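Local coordinates for mating-type switching protein swi5 (Schizosaccharomyces pombe, PDB 3VIQ) that is required for normal mating-type switching and takes part, together with Sfr1, in Rad51 (Rhp51)-dependent recombinational DNA repair, at residues 54-57 and 58-62; 63-67 and 68-72; 74-78 and 79-83. All blocks are in the same frame, centred on the assembly; numbering follows the deposited sequence.

How the contacts relate
All three contacts are local and lie in series at the C-terminal end of the chain, their centres about 11 to 12 Å apart. Contacts 1 and 2 share helix 36-67: contact 1, with the fewest exposed residues, joins plain alpha-helical bonding to apolar packing, while contact 2 is where the helix stops in a Schellman motif. Contact 3 repeats that ending on the short helix 76-79. Both caps are more exposed and carry charged side chains, and contact 3 adds aromatic rings. Contact 3 folds back against the other two: Leu58 and Ile61 pack on Phe76 and Phe79, Val64 and Ala65 on Leu75. Sfr1 packs against parts of each contact.

Contact 1 (54-57 and 58-62); sequences RDIA and LGMIG
Arg54 and Leu58 stand one turn apart on helix 36-67, joined by the first of four consecutive i to i+4 backbone hydrogen bonds of a regular alpha helix. Arg54 O accepts from Leu58 N at 2.8 Å, and the two side chains run side by side, with the CG methylene of the arginine 3.9 Å from Leu58 CD1. That CG is turned away from its own backbone N (chi1 165°), and the far end of the chain reaches a salt bridge between NH1 and the C-terminal carboxylate of Glu85. Asp55 takes part through its backbone, its O accepting from Gly59 N. Ile56 O receives Met60 N at 3.0 Å, while its CG2 branch meets the terminal methyl CE of Met60, whose extended thioether chain points the same way. This side faces Sfr1, where Leu110 of that chain packs on Ile56 and Ala55 of that chain on Met60. Ala57, also packed by Trp48 of Sfr1, completes the series: Ile61 N reaches Ala57 O in a nearly straight bond (170°), and the CG1 arm of Ile61 lies 3.2 Å from the same Ala57 O.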
ATOM      1  N   ARG B  54       8.951  -2.320  -6.570  1.00 45.53           N
ATOM      2  CA  ARG B  54       9.942  -1.848  -7.567  1.00 48.29           C
ATOM      3  C   ARG B  54      11.000  -0.954  -6.896  1.00 45.51           C
ATOM      4  O   ARG B  54      12.181  -1.120  -7.131  1.00 47.79           O
ATOM      5  CB  ARG B  54       9.299  -1.108  -8.751  1.00 49.40           C
ATOM      6  CG  ARG B  54      10.300  -0.298  -9.601  1.00 50.39           C
ATOM      7  CD  ARG B  54       9.731   0.202 -10.913  1.00 53.39           C
ATOM      8  NE  ARG B  54       8.881   1.371 -10.722  1.00 51.50           N
ATOM      9  CZ  ARG B  54       8.441   2.177 -11.687  1.00 52.33           C
ATOM     10  NH1 ARG B  54       8.744   1.965 -12.963  1.00 51.64           N
ATOM     11  NH2 ARG B  54       7.670   3.210 -11.360  1.00 52.23           N
ATOM     12  N   ASP B  55      10.562  -0.019  -6.072  1.00 43.49           N
ATOM     13  CA  ASP B  55      11.479   0.804  -5.229  1.00 44.67           C
ATOM     14  C   ASP B  55      12.500  -0.004  -4.420  1.00 45.98           C
ATOM     15  O   ASP B  55      13.721   0.204  -4.546  1.00 45.09           O
ATOM     16  CB  ASP B  55      10.660   1.675  -4.304  1.00 42.95           C
ATOM     17  CG  ASP B  55      10.101   2.905  -5.008  1.00 49.50           C
ATOM     18  OD1 ASP B  55      10.309   3.079  -6.239  1.00 50.71           O
ATOM     19  OD2 ASP B  55       9.436   3.697  -4.327  1.00 53.37           O
ATOM     20  N   ILE B  56      11.980  -0.942  -3.629  1.00 44.92           N
ATOM     21  CA  ILE B  56      12.781  -1.900  -2.853  1.00 43.41           C
ATOM     22  C   ILE B  56      13.737  -2.734  -3.728  1.00 44.03           C
ATOM     23  O   ILE B  56      14.926  -2.827  -3.429  1.00 46.72           O
ATOM     24  CB  ILE B  56      11.881  -2.824  -1.971  1.00 43.42           C
ATOM     25  CG1 ILE B  56      11.207  -1.989  -0.875  1.00 46.19           C
ATOM     26  CG2 ILE B  56      12.690  -3.994  -1.330  1.00 42.35           C
ATOM     27  CD1 ILE B  56      10.123  -2.717  -0.076  1.00 49.44           C
ATOM     28  N   ALA B  57      13.234  -3.313  -4.805  1.00 43.75           N
ATOM     29  CA  ALA B  57      14.062  -4.066  -5.739  1.00 45.40           C
ATOM     30  C   ALA B  57      15.168  -3.175  -6.316  1.00 43.41           C
ATOM     31  O   ALA B  57      16.335  -3.590  -6.358  1.00 41.35           O
ATOM     32  CB  ALA B  57      13.201  -4.677  -6.875  1.00 43.92           C
ATOM     33  N   LEU B  58      14.839  -1.938  -6.685  1.00 40.46           N
ATOM     34  CA  LEU B  58      15.853  -1.062  -7.269  1.00 40.75           C
ATOM     35  C   LEU B  58      16.881  -0.752  -6.238  1.00 40.44           C
ATOM     36  O   LEU B  58      18.072  -0.756  -6.534  1.00 45.39           O
ATOM     37  CB  LEU B  58      15.257   0.222  -7.853  1.00 41.42           C
ATOM     38  CG  LEU B  58      14.597   0.041  -9.234  1.00 42.28           C
ATOM     39  CD1 LEU B  58      13.796   1.314  -9.690  1.00 40.16           C
ATOM     40  CD2 LEU B  58      15.660  -0.378 -10.251  1.00 38.96           C
ATOM     41  N   GLY B  59      16.449  -0.500  -5.004  1.00 47.04           N
ATOM     42  CA  GLY B  59      17.405  -0.267  -3.896  1.00 45.13           C
ATOM     43  C   GLY B  59      18.406  -1.399  -3.702  1.00 45.74           C
ATOM     44  O   GLY B  59      19.602  -1.179  -3.629  1.00 49.88           O
ATOM     45  N   MET B  60      17.920  -2.625  -3.652  1.00 47.01           N
ATOM     46  CA  MET B  60      18.792  -3.790  -3.438  1.00 49.44           C
ATOM     47  C   MET B  60      19.745  -4.071  -4.601  1.00 48.68           C
ATOM     48  O   MET B  60      20.953  -4.301  -4.386  1.00 49.56           O
ATOM     49  CB  MET B  60      17.942  -5.023  -3.163  1.00 50.35           C
ATOM     50  CG  MET B  60      17.086  -4.893  -1.918  1.00 53.44           C
ATOM     51  SD  MET B  60      16.159  -6.427  -1.622  1.00 59.23           S
ATOM     52  CE  MET B  60      15.649  -6.080   0.069  1.00 60.27           C
ATOM     53  N   ILE B  61      19.204  -4.040  -5.822  1.00 47.73           N
ATOM     54  CA  ILE B  61      20.003  -4.154  -7.045  1.00 45.96           C
ATOM     55  C   ILE B  61      21.073  -3.048  -7.115  1.00 49.77           C
ATOM     56  O   ILE B  61      22.219  -3.323  -7.497  1.00 48.35           O
ATOM     57  CB  ILE B  61      19.168  -4.085  -8.344  1.00 44.80           C
ATOM     58  CG1 ILE B  61      18.154  -5.251  -8.422  1.00 44.71           C
ATOM     59  CG2 ILE B  61      20.138  -4.068  -9.549  1.00 43.70           C
ATOM     60  CD1 ILE B  61      17.026  -5.091  -9.516  1.00 42.99           C
ATOM     61  N   GLY B  62      20.719  -1.821  -6.726  1.00 49.51           N
ATOM     62  CA  GLY B  62      21.727  -0.778  -6.561  1.00 51.59           C
ATOM     63  C   GLY B  62      22.821  -1.125  -5.552  1.00 51.15           C
ATOM     64  O   GLY B  62      23.999  -0.862  -5.791  1.00 48.97           O
TER

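Contact 2 (63-67 and 68-72); sequences KVAEH and EKCTS
Ala65 and Glu68 carry much of this contact, with Lys69 close behind, at the point where helix 36-67 gives way to a loop. Ala65 works with both its carbonyl and its methyl. Its O accepts the amide of Cys70, five residues on, at 3.1 Å, with a fairly straight N-H (165°). Its CB meets the returning chain: Ser72 CA lies 3.9 Å away, and Cys70 SG approaches the same methyl at 4.1 Å. The sulfur is brought there by a chi1 of 70°, which sets it between the backbone N and the carbonyl carbon of its own residue. Leu75, from the loop beyond, packs on Val64 and Ala65, and the alanine methyl on the helix is thus met both by the returning chain and by this leucine.

Glu68 closes the preceding turn. Its N donates to Val64 O at 3.1 Å, and its CG methylene rests 3.4 Å from that same oxygen. The carboxylate leads away from the helix, where OE1 makes a long, weak ion pair with Arg78 NH1.

Lys69 has positive phi, and its N turns back to Glu66 O at 3.0 Å, arriving well above the carbonyl plane instead of on a lone pair. Its bent side chain crosses that of Glu66 obliquely: CE passes 3.4 Å from Glu66 O and also approaches OE2. The charged ends themselves do not touch, with Lys69 NZ 5.2 Å from Glu66 OE2, so any attraction between them is probably modest. Leu59 of Sfr1 packs on Val64 and His67. The paired returns of Cys70 N to Ala65 O and Lys69 N to Glu66 O, with a left-handed residue at the turn, form a Schellman motif, a common C-terminal cap of alpha helices.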
ATOM      1  N   LYS B  63      22.474  -1.733  -4.426  1.00 51.37           N
ATOM      2  CA  LYS B  63      23.549  -2.113  -3.479  1.00 55.46           C
ATOM      3  C   LYS B  63      24.441  -3.224  -4.072  1.00 53.90           C
ATOM      4  O   LYS B  63      25.671  -3.145  -3.988  1.00 51.47           O
ATOM      5  CB  LYS B  63      23.011  -2.492  -2.094  1.00 58.68           C
ATOM      6  CG  LYS B  63      22.400  -1.303  -1.346  1.00 64.61           C
ATOM      7  CD  LYS B  63      23.466  -0.370  -0.748  1.00 71.06           C
ATOM      8  CE  LYS B  63      22.856   0.929  -0.205  1.00 74.74           C
ATOM      9  NZ  LYS B  63      23.812   1.661   0.693  1.00 78.07           N
ATOM     10  N   VAL B  64      23.841  -4.233  -4.707  1.00 51.40           N
ATOM     11  CA  VAL B  64      24.647  -5.246  -5.379  1.00 51.17           C
ATOM     12  C   VAL B  64      25.548  -4.557  -6.398  1.00 52.51           C
ATOM     13  O   VAL B  64      26.712  -4.921  -6.533  1.00 55.69           O
ATOM     14  CB  VAL B  64      23.815  -6.309  -6.121  1.00 50.66           C
ATOM     15  CG1 VAL B  64      24.753  -7.339  -6.802  1.00 45.88           C
ATOM     16  CG2 VAL B  64      22.819  -6.991  -5.180  1.00 49.01           C
ATOM     17  N   ALA B  65      25.031  -3.538  -7.077  1.00 51.63           N
ATOM     18  CA  ALA B  65      25.805  -2.854  -8.117  1.00 54.49           C
ATOM     19  C   ALA B  65      26.965  -2.054  -7.522  1.00 52.63           C
ATOM     20  O   ALA B  65      27.992  -1.851  -8.159  1.00 51.47           O
ATOM     21  CB  ALA B  65      24.899  -1.960  -8.998  1.00 53.00           C
ATOM     22  N   GLU B  66      26.818  -1.631  -6.290  1.00 56.52           N
ATOM     23  CA  GLU B  66      27.873  -0.881  -5.650  1.00 65.57           C
ATOM     24  C   GLU B  66      29.069  -1.808  -5.380  1.00 62.92           C
ATOM     25  O   GLU B  66      30.199  -1.494  -5.764  1.00 57.87           O
ATOM     26  CB  GLU B  66      27.362  -0.194  -4.379  1.00 68.53           C
ATOM     27  CG  GLU B  66      28.381   0.752  -3.773  1.00 79.74           C
ATOM     28  CD  GLU B  66      28.900   1.768  -4.791  1.00 86.58           C
ATOM     29  OE1 GLU B  66      28.260   2.842  -4.900  1.00 87.20           O
ATOM     30  OE2 GLU B  66      29.927   1.479  -5.477  1.00 87.12           O
ATOM     31  N   HIS B  67      28.786  -2.971  -4.789  1.00 63.82           N
ATOM     32  CA  HIS B  67      29.803  -3.994  -4.546  1.00 67.91           C
ATOM     33  C   HIS B  67      30.494  -4.457  -5.829  1.00 63.83           C
ATOM     34  O   HIS B  67      31.666  -4.779  -5.792  1.00 64.34           O
ATOM     35  CB  HIS B  67      29.230  -5.222  -3.833  1.00 71.71           C
ATOM     36  CG  HIS B  67      28.620  -4.924  -2.500  1.00 83.43           C
ATOM     37  ND1 HIS B  67      27.540  -5.626  -2.002  1.00 85.06           N
ATOM     38  CD2 HIS B  67      28.929  -3.992  -1.566  1.00 86.70           C
ATOM     39  CE1 HIS B  67      27.210  -5.137  -0.821  1.00 83.67           C
ATOM     40  NE2 HIS B  67      28.037  -4.147  -0.532  1.00 88.86           N
ATOM     41  N   GLU B  68      29.779  -4.498  -6.949  1.00 63.03           N
ATOM     42  CA  GLU B  68      30.381  -4.875  -8.251  1.00 64.80           C
ATOM     43  C   GLU B  68      30.938  -3.708  -9.073  1.00 61.70           C
ATOM     44  O   GLU B  68      31.398  -3.921 -10.176  1.00 62.26           O
ATOM     45  CB  GLU B  68      29.378  -5.648  -9.101  1.00 64.01           C
ATOM     46  CG  GLU B  68      28.785  -6.823  -8.374  1.00 69.77           C
ATOM     47  CD  GLU B  68      28.575  -8.014  -9.257  1.00 73.05           C
ATOM     48  OE1 GLU B  68      28.099  -7.848 -10.399  1.00 80.42           O
ATOM     49  OE2 GLU B  68      28.876  -9.128  -8.803  1.00 79.89           O
ATOM     50  N   LYS B  69      30.881  -2.486  -8.548  1.00 64.21           N
ATOM     51  CA  LYS B  69      31.450  -1.323  -9.223  1.00 64.76           C
ATOM     52  C   LYS B  69      30.906  -1.137 -10.633  1.00 63.57           C
ATOM     53  O   LYS B  69      31.657  -1.063 -11.593  1.00 62.86           O
ATOM     54  CB  LYS B  69      32.979  -1.431  -9.225  1.00 70.91           C
ATOM     55  CG  LYS B  69      33.590  -1.471  -7.811  1.00 74.27           C
ATOM     56  CD  LYS B  69      33.488  -0.120  -7.117  1.00 78.40           C
ATOM     57  CE  LYS B  69      33.404  -0.242  -5.582  1.00 84.17           C
ATOM     58  NZ  LYS B  69      34.710  -0.620  -4.964  1.00 88.39           N
ATOM     59  N   CYS B  70      29.581  -1.064 -10.746  1.00 64.41           N
ATOM     60  CA  CYS B  70      28.920  -0.867 -12.037  1.00 59.26           C
ATOM     61  C   CYS B  70      27.620  -0.140 -11.874  1.00 57.93           C
ATOM     62  O   CYS B  70      27.100   0.047 -10.752  1.00 55.28           O
ATOM     63  CB  CYS B  70      28.672  -2.197 -12.741  1.00 59.26           C
ATOM     64  SG  CYS B  70      27.397  -3.266 -11.995  1.00 60.82           S
ATOM     65  N   THR B  71      27.100   0.302 -13.010  1.00 60.32           N
ATOM     66  CA  THR B  71      25.823   0.985 -13.031  1.00 56.57           C
ATOM     67  C   THR B  71      24.758  -0.064 -12.891  1.00 57.53           C
ATOM     68  O   THR B  71      24.928  -1.203 -13.366  1.00 52.67           O
ATOM     69  CB  THR B  71      25.625   1.771 -14.298  1.00 55.28           C
ATOM     70  OG1 THR B  71      26.787   2.563 -14.531  1.00 54.89           O
ATOM     71  CG2 THR B  71      24.431   2.675 -14.159  1.00 57.51           C
ATOM     72  N   SER B  72      23.676   0.326 -12.211  1.00 59.12           N
ATOM     73  CA  SER B  72      22.577  -0.569 -11.872  1.00 55.35           C
ATOM     74  C   SER B  72      22.038  -1.265 -13.120  1.00 54.33           C
ATOM     75  O   SER B  72      21.796  -2.463 -13.085  1.00 52.28           O
ATOM     76  CB  SER B  72      21.459   0.207 -11.169  1.00 55.54           C
ATOM     77  OG  SER B  72      20.950   1.195 -12.044  1.00 55.76           O
TER

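Contact 3 (74-78 and 79-83); sequences ELFDR and FGVNG
The Phe79 ring carries Arg78 CG over the centre of one face, a CH-pi contact 4.2 Å from the centroid, at the Schellman cap that ends the short helix 76-79. The guanidinium of Arg78, turned 32° from the ring, has the ring's CZ and CE2 end over one face, off centre, with Arg78 NE 3.9 Å from Phe79 CZ. An extended arginine chain, with CG anti to N (chi1 170°), allows this. Leu75 lies beside the same phenylalanine, its CB 3.9 Å from Phe79 CE2. The Phe76 ring is met obliquely by Val81 CG2, and Gly83 N comes to 3.8 Å from its CD2. In the cap, Val81 N donates to Phe76 O at 3.0 Å and Gly80 N, on a residue of positive phi, to Asp77 O. Helix 36-67 lies against this unit, Ile61 packing on Phe79 and Leu58 on Phe76, and Gln54 NE2 of Sfr1 hydrogen-bonds Arg78 O. An alanine in place of Phe79 removes the face under Arg78 CG, which would probably set the arginine chain freer to turn and open a gap beside Leu75 and Ile61. One water spans the cap, donating to both Asp77 OD1 and Val81 O, each at 3.0 Å.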
ATOM      1  N   GLU B  74      23.402  -2.461 -15.599  1.00 53.51           N
ATOM      2  CA  GLU B  74      24.176  -3.608 -16.051  1.00 50.77           C
ATOM      3  C   GLU B  74      23.745  -4.898 -15.327  1.00 51.31           C
ATOM      4  O   GLU B  74      23.987  -6.010 -15.821  1.00 48.55           O
ATOM      5  CB  GLU B  74      25.666  -3.337 -15.900  1.00 55.77           C
ATOM      6  CG  GLU B  74      26.129  -2.080 -16.670  1.00 60.87           C
ATOM      7  CD  GLU B  74      27.582  -1.710 -16.402  1.00 67.44           C
ATOM      8  OE1 GLU B  74      28.444  -2.624 -16.359  1.00 70.12           O
ATOM      9  OE2 GLU B  74      27.867  -0.494 -16.249  1.00 73.47           O
ATOM     10  N   LEU B  75      23.040  -4.775 -14.202  1.00 48.66           N
ATOM     11  CA  LEU B  75      22.604  -5.973 -13.464  1.00 50.10           C
ATOM     12  C   LEU B  75      21.150  -6.370 -13.705  1.00 49.10           C
ATOM     13  O   LEU B  75      20.684  -7.447 -13.233  1.00 46.25           O
ATOM     14  CB  LEU B  75      22.844  -5.802 -11.962  1.00 53.76           C
ATOM     15  CG  LEU B  75      24.273  -5.552 -11.521  1.00 57.37           C
ATOM     16  CD1 LEU B  75      24.633  -4.101 -11.806  1.00 62.39           C
ATOM     17  CD2 LEU B  75      24.389  -5.855 -10.046  1.00 56.69           C
ATOM     18  N   PHE B  76      20.430  -5.539 -14.459  1.00 48.80           N
ATOM     19  CA  PHE B  76      18.983  -5.775 -14.686  1.00 45.36           C
ATOM     20  C   PHE B  76      18.696  -7.146 -15.293  1.00 48.21           C
ATOM     21  O   PHE B  76      17.741  -7.821 -14.886  1.00 44.74           O
ATOM     22  CB  PHE B  76      18.393  -4.645 -15.530  1.00 46.74           C
ATOM     23  CG  PHE B  76      18.098  -3.362 -14.746  1.00 45.62           C
ATOM     24  CD1 PHE B  76      18.457  -3.217 -13.389  1.00 45.06           C
ATOM     25  CD2 PHE B  76      17.430  -2.303 -15.368  1.00 44.52           C
ATOM     26  CE1 PHE B  76      18.161  -2.023 -12.673  1.00 44.19           C
ATOM     27  CE2 PHE B  76      17.133  -1.125 -14.678  1.00 44.31           C
ATOM     28  CZ  PHE B  76      17.500  -0.980 -13.320  1.00 42.06           C
ATOM     29  N   ASP B  77      19.528  -7.596 -16.229  1.00 50.23           N
ATOM     30  CA  ASP B  77      19.276  -8.903 -16.850  1.00 54.66           C
ATOM     31  C   ASP B  77      19.396 -10.062 -15.881  1.00 51.46           C
ATOM     32  O   ASP B  77      18.575 -10.974 -15.896  1.00 54.56           O
ATOM     33  CB  ASP B  77      20.196  -9.147 -18.033  1.00 56.54           C
ATOM     34  CG  ASP B  77      19.778  -8.374 -19.237  1.00 60.79           C
ATOM     35  OD1 ASP B  77      18.554  -8.227 -19.469  1.00 63.28           O
ATOM     36  OD2 ASP B  77      20.672  -7.900 -19.954  1.00 66.05           O
ATOM     37  N   ARG B  78      20.439 -10.021 -15.071  1.00 55.17           N
ATOM     38  CA  ARG B  78      20.685 -11.013 -14.030  1.00 57.02           C
ATOM     39  C   ARG B  78      19.494 -11.144 -13.076  1.00 53.30           C
ATOM     40  O   ARG B  78      19.190 -12.240 -12.589  1.00 47.95           O
ATOM     41  CB  ARG B  78      21.921 -10.591 -13.241  1.00 62.48           C
ATOM     42  CG  ARG B  78      22.190 -11.374 -11.977  1.00 66.11           C
ATOM     43  CD  ARG B  78      23.643 -11.208 -11.555  1.00 68.10           C
ATOM     44  NE  ARG B  78      23.790 -11.362 -10.115  1.00 73.07           N
ATOM     45  CZ  ARG B  78      24.753 -10.804  -9.388  1.00 71.76           C
ATOM     46  NH1 ARG B  78      25.692 -10.041  -9.953  1.00 69.49           N
ATOM     47  NH2 ARG B  78      24.762 -11.009  -8.080  1.00 73.87           N
ATOM     48  N   PHE B  79      18.824 -10.024 -12.828  1.00 49.77           N
ATOM     49  CA  PHE B  79      17.651 -10.010 -11.955  1.00 52.38           C
ATOM     50  C   PHE B  79      16.295 -10.112 -12.638  1.00 51.25           C
ATOM     51  O   PHE B  79      15.285 -10.096 -11.960  1.00 49.00           O
ATOM     52  CB  PHE B  79      17.727  -8.806 -11.006  1.00 51.62           C
ATOM     53  CG  PHE B  79      18.891  -8.898 -10.069  1.00 55.71           C
ATOM     54  CD1 PHE B  79      18.917  -9.878  -9.086  1.00 56.19           C
ATOM     55  CD2 PHE B  79      20.007  -8.062 -10.213  1.00 55.89           C
ATOM     56  CE1 PHE B  79      20.015 -10.003  -8.232  1.00 55.60           C
ATOM     57  CE2 PHE B  79      21.100  -8.197  -9.378  1.00 57.95           C
ATOM     58  CZ  PHE B  79      21.096  -9.170  -8.378  1.00 55.95           C
ATOM     59  N   GLY B  80      16.268 -10.240 -13.968  1.00 49.42           N
ATOM     60  CA  GLY B  80      15.016 -10.512 -14.684  1.00 45.70           C
ATOM     61  C   GLY B  80      14.162  -9.294 -14.965  1.00 44.32           C
ATOM     62  O   GLY B  80      12.982  -9.426 -15.275  1.00 46.64           O
ATOM     63  N   VAL B  81      14.764  -8.113 -14.903  1.00 40.75           N
ATOM     64  CA  VAL B  81      14.055  -6.870 -15.129  1.00 42.70           C
ATOM     65  C   VAL B  81      14.691  -6.022 -16.229  1.00 43.08           C
ATOM     66  O   VAL B  81      15.775  -6.315 -16.717  1.00 43.26           O
ATOM     67  CB  VAL B  81      13.950  -6.030 -13.849  1.00 42.93           C
ATOM     68  CG1 VAL B  81      13.026  -6.710 -12.863  1.00 42.03           C
ATOM     69  CG2 VAL B  81      15.308  -5.820 -13.212  1.00 43.68           C
ATOM     70  N   ASN B  82      13.976  -4.987 -16.648  1.00 42.40           N
ATOM     71  CA  ASN B  82      14.555  -3.976 -17.513  1.00 43.31           C
ATOM     72  C   ASN B  82      13.975  -2.608 -17.139  1.00 44.44           C
ATOM     73  O   ASN B  82      13.049  -2.507 -16.320  1.00 41.43           O
ATOM     74  CB  ASN B  82      14.356  -4.336 -19.005  1.00 46.04           C
ATOM     75  CG  ASN B  82      12.894  -4.338 -19.414  1.00 44.58           C
ATOM     76  OD1 ASN B  82      12.232  -3.307 -19.368  1.00 47.61           O
ATOM     77  ND2 ASN B  82      12.384  -5.498 -19.801  1.00 43.71           N
ATOM     78  N   GLY B  83      14.526  -1.558 -17.730  1.00 43.55           N
ATOM     79  CA  GLY B  83      14.161  -0.218 -17.358  1.00 42.91           C
ATOM     80  C   GLY B  83      12.803   0.302 -17.817  1.00 47.60           C
ATOM     81  O   GLY B  83      12.421   1.363 -17.385  1.00 49.53           O
TER
HETATM   82  O   HOH W   1      15.975  -8.882 -18.183  1.00 54.47           O